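Local coordinates for FAD-dependent pyridine nucleotide-disulphide oxidoreductase (Desulfovibrio vulgaris, PDB 3IWA), which probably uses a bound FAD to pass electrons from a reduced pyridine nucleotide to an acceptor not yet identified, at residues M386-V391 / T413-A418; S350-T355 / T421-K426. All blocks are in the same frame, centred on the assembly; numbering follows the deposited sequence.

Contact 1 of 2, residues M386-V391 / T413-A418; sequences MTLQLV and TARINA
L388 divides its two methyls between neighbouring residues of the helix: CD1 comes up to R415 CG at 4.2 Å, and CD2 meets I416 CD1, also at 4.2 Å. With chi2 at -172° the leucine puts CD1 at the far end of an extended CA-CB-CG chain, leaving CD2 as the branch that faces the isoleucine. The side chains of I416 and L388 slide past each other in opposite directions and meet at a single methyl pair, CD1 of I416 and CD2 of L388. M386 runs straight through chi1 and chi2 and turns only at the sulfur; that last bend carries CE to within 4.3 Å of R415 NH1, oblique to the guanidinium plane. These contacts seat helix 409-423 on one face of the antiparallel sheet of the dimerisation domain, with the axes of strand 386-391 and helix 413-418 separated by 10.5 Å and inclined by 15°. No hydrogen bond joins the segments. The R415 chain curls back, and its NE bonds to A411 O while NH2 forms a salt bridge with D448. I449 touches both L388 and R415. Elsewhere on the helix, N417 ND2 donates to A414 O of the second subunit.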
loop_
_atom_site.group_PDB
_atom_site.type_symbol
_atom_site.label_atom_id
_atom_site.label_comp_id
_atom_site.label_asym_id
_atom_site.label_seq_id
_atom_site.Cartn_x
_atom_site.Cartn_y
_atom_site.Cartn_z
ATOM N N MET A 386 0.315 17.210 -1.761
ATOM C CA MET A 386 -0.312 15.932 -2.136
ATOM C C MET A 386 -1.819 16.023 -2.159
ATOM O O MET A 386 -2.384 16.441 -1.193
ATOM C CB MET A 386 0.055 14.759 -1.207
ATOM C CG MET A 386 -0.365 13.405 -1.884
ATOM S SD MET A 386 -0.104 11.880 -1.018
ATOM C CE MET A 386 1.625 12.070 -0.637
ATOM N N THR A 387 -2.432 15.598 -3.269
ATOM C CA THR A 387 -3.880 15.448 -3.409
ATOM C C THR A 387 -4.288 13.994 -3.638
ATOM O O THR A 387 -3.737 13.321 -4.506
ATOM C CB THR A 387 -4.410 16.203 -4.626
ATOM O OG1 THR A 387 -3.912 17.543 -4.618
ATOM C CG2 THR A 387 -5.944 16.210 -4.644
ATOM N N LEU A 388 -5.272 13.543 -2.860
ATOM C CA LEU A 388 -5.986 12.304 -3.082
ATOM C C LEU A 388 -7.439 12.592 -3.392
ATOM O O LEU A 388 -8.047 13.466 -2.774
ATOM C CB LEU A 388 -5.993 11.426 -1.829
ATOM C CG LEU A 388 -4.694 10.827 -1.343
ATOM C CD1 LEU A 388 -5.018 9.834 -0.204
ATOM C CD2 LEU A 388 -3.925 10.172 -2.522
ATOM N N GLN A 389 -8.007 11.775 -4.275
ATOM C CA GLN A 389 -9.420 11.794 -4.537
ATOM C C GLN A 389 -9.929 10.368 -4.383
ATOM O O GLN A 389 -9.294 9.433 -4.859
ATOM C CB GLN A 389 -9.697 12.362 -5.941
ATOM C CG GLN A 389 -9.188 13.821 -6.158
ATOM C CD GLN A 389 -9.675 14.483 -7.491
ATOM O OE1 GLN A 389 -9.641 15.706 -7.651
ATOM N NE2 GLN A 389 -10.108 13.679 -8.421
ATOM N N LEU A 390 -11.056 10.214 -3.695
ATOM C CA LEU A 390 -11.606 8.942 -3.322
ATOM C C LEU A 390 -12.980 8.887 -3.918
ATOM O O LEU A 390 -13.739 9.854 -3.785
ATOM C CB LEU A 390 -11.690 8.825 -1.792
ATOM C CG LEU A 390 -11.920 7.456 -1.136
ATOM C CD1 LEU A 390 -10.645 6.589 -1.266
ATOM C CD2 LEU A 390 -12.347 7.581 0.401
ATOM N N VAL A 391 -13.299 7.777 -4.588
ATOM C CA VAL A 391 -14.566 7.654 -5.303
ATOM C C VAL A 391 -15.434 6.686 -4.585
ATOM O O VAL A 391 -15.060 5.554 -4.376
ATOM C CB VAL A 391 -14.370 7.215 -6.780
ATOM C CG1 VAL A 391 -15.664 7.248 -7.492
ATOM C CG2 VAL A 391 -13.372 8.127 -7.504
ATOM N N THR A 413 2.428 6.744 -4.253
ATOM C CA THR A 413 2.404 5.329 -4.539
ATOM C C THR A 413 2.054 4.527 -3.281
ATOM O O THR A 413 1.178 3.656 -3.322
ATOM C CB THR A 413 3.759 4.903 -5.229
ATOM O OG1 THR A 413 3.646 5.192 -6.631
ATOM C CG2 THR A 413 4.047 3.466 -5.074
ATOM N N ALA A 414 2.676 4.868 -2.159
ATOM C CA ALA A 414 2.384 4.197 -0.900
ATOM C C ALA A 414 0.931 4.337 -0.442
ATOM O O ALA A 414 0.396 3.471 0.265
ATOM C CB ALA A 414 3.354 4.686 0.216
ATOM N N ARG A 415 0.316 5.448 -0.815
ATOM C CA ARG A 415 -1.028 5.748 -0.421
ATOM C C ARG A 415 -1.950 5.030 -1.406
ATOM O O ARG A 415 -2.900 4.386 -1.026
ATOM C CB ARG A 415 -1.216 7.276 -0.467
ATOM C CG ARG A 415 -1.349 8.054 0.851
ATOM C CD ARG A 415 -0.398 7.755 1.995
ATOM N NE ARG A 415 0.921 8.242 1.695
ATOM C CZ ARG A 415 1.806 8.689 2.573
ATOM N NH1 ARG A 415 2.984 9.083 2.114
ATOM N NH2 ARG A 415 1.548 8.761 3.882
ATOM N N ILE A 416 -1.687 5.137 -2.694
ATOM C CA ILE A 416 -2.511 4.418 -3.678
ATOM C C ILE A 416 -2.458 2.879 -3.517
ATOM O O ILE A 416 -3.477 2.187 -3.650
ATOM C CB ILE A 416 -2.102 4.808 -5.140
ATOM C CG1 ILE A 416 -2.344 6.305 -5.410
ATOM C CG2 ILE A 416 -2.848 3.960 -6.148
ATOM C CD1 ILE A 416 -3.762 6.838 -5.069
ATOM N N ASN A 417 -1.265 2.339 -3.250
ATOM C CA ASN A 417 -1.111 0.888 -3.069
ATOM C C ASN A 417 -1.943 0.368 -1.939
ATOM O O ASN A 417 -2.554 -0.679 -2.063
ATOM C CB ASN A 417 0.334 0.522 -2.735
ATOM C CG ASN A 417 1.195 0.292 -3.963
ATOM O OD1 ASN A 417 0.712 0.316 -5.102
ATOM N ND2 ASN A 417 2.486 0.037 -3.727
ATOM N N ALA A 418 -1.940 1.102 -0.822
ATOM C CA ALA A 418 -2.681 0.686 0.367
ATOM C C ALA A 418 -4.109 0.410 0.016
ATOM O O ALA A 418 -4.685 -0.568 0.493
ATOM C CB ALA A 418 -2.606 1.741 1.484
#

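Contact 2 of 2, residues S350-T355 / T421-K426; sequences SGAGLT and TMLASK
The flat group here is the peptide joining A352 to G353, and the L423 methyl CD1 rests on one of its faces. L423 CD1 is 3.8 Å from A352 C and 3.9 Å from G353 N, and it stands almost straight above the peptide plane, so the approach is nearly perpendicular. A352 CB projects from the same face and meets CD1 of L423 at 3.7 Å, flanking the methyl. Nothing from 421-426 comes to the edges of this peptide or to its other face. The motif is a helix-on-sheet packing in the dimerisation domain: the last turn of helix 409-423 lies over the end of strand 348-353. That strand is tied to its sheet neighbour, strand 399-406, by backbone bonding of A352 with I402.

L423 reaches the strand because its CG is anti to its own carbonyl carbon (chi1 -67°) and its chi2 of 175° extends CD1 away from the helix. The closest CA atoms across the contact, those of G353 and L423, are 7.3 Å apart. The absence of a side chain on G353 lets L423 CD1 come down onto the peptide, and the positive phi of this residue also suits glycine. The contact is made by van der Waals packing alone, with no hydrogen bond across it. L423 also packs on V399, and A420 touches A352; A420 and L423, about one turn apart, both face the sheet. T421 OG1 bonds to A418 O of the second subunit, placing this helix at the dimer interface. From L423 to K426 the chain makes a type I beta turn, and K426, with positive phi, is the first residue to leave helical backbone angles. That turn is closed by the bond from K426 N to L423 O, 3.0 Å long.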
loop_
_atom_site.group_PDB
_atom_site.type_symbol
_atom_site.label_atom_id
_atom_site.label_comp_id
_atom_site.label_asym_id
_atom_site.label_seq_id
_atom_site.Cartn_x
_atom_site.Cartn_y
_atom_site.Cartn_z
ATOM N N SER A 350 -1.136 8.757 -9.872
ATOM C CA SER A 350 -1.352 7.330 -9.650
ATOM C C SER A 350 -2.778 7.073 -9.224
ATOM O O SER A 350 -3.437 7.976 -8.773
ATOM C CB SER A 350 -0.365 6.806 -8.605
ATOM O OG SER A 350 -0.437 5.402 -8.566
ATOM N N GLY A 351 -3.257 5.843 -9.394
ATOM C CA GLY A 351 -4.673 5.495 -9.117
ATOM C C GLY A 351 -5.067 4.018 -9.330
ATOM O O GLY A 351 -4.250 3.190 -9.661
ATOM N N ALA A 352 -6.325 3.704 -9.107
ATOM C CA ALA A 352 -6.842 2.350 -9.226
ATOM C C ALA A 352 -8.331 2.442 -9.202
ATOM O O ALA A 352 -8.855 3.308 -8.553
ATOM C CB ALA A 352 -6.356 1.437 -8.090
ATOM N N GLY A 353 -9.002 1.543 -9.898
ATOM C CA GLY A 353 -10.432 1.506 -9.894
ATOM C C GLY A 353 -10.997 2.637 -10.754
ATOM O O GLY A 353 -10.329 3.158 -11.658
ATOM N N LEU A 354 -12.219 3.030 -10.426
ATOM C CA LEU A 354 -12.956 4.003 -11.214
ATOM C C LEU A 354 -12.695 5.436 -10.813
ATOM O O LEU A 354 -12.464 5.738 -9.641
ATOM C CB LEU A 354 -14.442 3.750 -11.086
ATOM C CG LEU A 354 -14.894 2.335 -11.371
ATOM C CD1 LEU A 354 -16.372 2.189 -11.060
ATOM C CD2 LEU A 354 -14.570 1.985 -12.807
ATOM N N THR A 355 -12.725 6.317 -11.805
ATOM C CA THR A 355 -12.775 7.740 -11.545
ATOM C C THR A 355 -14.242 8.065 -11.304
ATOM O O THR A 355 -15.085 7.273 -11.598
ATOM C CB THR A 355 -12.268 8.580 -12.743
ATOM O OG1 THR A 355 -13.202 8.473 -13.829
ATOM C CG2 THR A 355 -10.832 8.153 -13.201
ATOM N N THR A 421 -4.863 -2.565 -3.325
ATOM C CA THR A 421 -4.946 -3.966 -2.953
ATOM C C THR A 421 -6.188 -4.288 -2.118
ATOM O O THR A 421 -6.545 -5.462 -1.959
ATOM C CB THR A 421 -3.704 -4.429 -2.200
ATOM O OG1 THR A 421 -3.556 -3.686 -0.964
ATOM C CG2 THR A 421 -2.469 -4.246 -3.097
ATOM N N MET A 422 -6.858 -3.252 -1.615
ATOM C CA MET A 422 -8.100 -3.431 -0.891
ATOM C C MET A 422 -9.298 -3.470 -1.851
ATOM O O MET A 422 -10.323 -4.043 -1.493
ATOM C CB MET A 422 -8.337 -2.288 0.143
ATOM C CG MET A 422 -7.183 -1.919 1.144
ATOM S SD MET A 422 -7.481 -0.483 2.276
ATOM C CE MET A 422 -9.002 -1.142 2.872
ATOM N N LEU A 423 -9.217 -2.817 -3.029
ATOM C CA LEU A 423 -10.449 -2.587 -3.848
ATOM C C LEU A 423 -11.216 -3.853 -4.185
ATOM O O LEU A 423 -12.429 -3.869 -4.082
ATOM C CB LEU A 423 -10.181 -1.812 -5.136
ATOM C CG LEU A 423 -9.741 -0.360 -4.918
ATOM C CD1 LEU A 423 -9.383 0.314 -6.261
ATOM C CD2 LEU A 423 -10.793 0.426 -4.175
ATOM N N ALA A 424 -10.508 -4.920 -4.541
ATOM C CA ALA A 424 -11.150 -6.200 -4.888
ATOM C C ALA A 424 -11.953 -6.801 -3.741
ATOM O O ALA A 424 -12.878 -7.529 -3.987
ATOM C CB ALA A 424 -10.101 -7.229 -5.385
ATOM N N SER A 425 -11.605 -6.493 -2.494
ATOM C CA SER A 425 -12.372 -6.988 -1.332
ATOM C C SER A 425 -13.610 -6.139 -1.002
ATOM O O SER A 425 -14.289 -6.401 -0.021
ATOM C CB SER A 425 -11.465 -7.080 -0.106
ATOM O OG SER A 425 -10.503 -8.110 -0.311
ATOM N N LYS A 426 -13.886 -5.124 -1.819
ATOM C CA LYS A 426 -15.071 -4.284 -1.669
ATOM C C LYS A 426 -15.095 -3.547 -0.335
ATOM O O LYS A 426 -16.039 -3.660 0.440
ATOM C CB LYS A 426 -16.347 -5.119 -1.828
ATOM C CG LYS A 426 -16.718 -5.396 -3.254
ATOM C CD LYS A 426 -16.917 -6.878 -3.495
ATOM C CE LYS A 426 -18.053 -7.147 -4.475
ATOM N NZ LYS A 426 -17.565 -7.682 -5.806
#

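How the contacts relate
Both contacts lie in the dimerisation domain, their centres about 10 Å apart, and both set helix 409-423 against the same antiparallel sheet. Along the chain the segments come in the order 350-355, 386-391, 413-418, 421-426, so contact 1 falls within the span bridged by contact 2. Strand 399-406 separates the two strands in the sheet, and the helix spans all three. Direct packing connects the contacts: I416 CG2 approaches S350 OG at 3.7 Å, and V391 CG2 approaches L354 O at 3.3 Å. Both also touch the second subunit, which places the helix between its own sheet and the dimer partner.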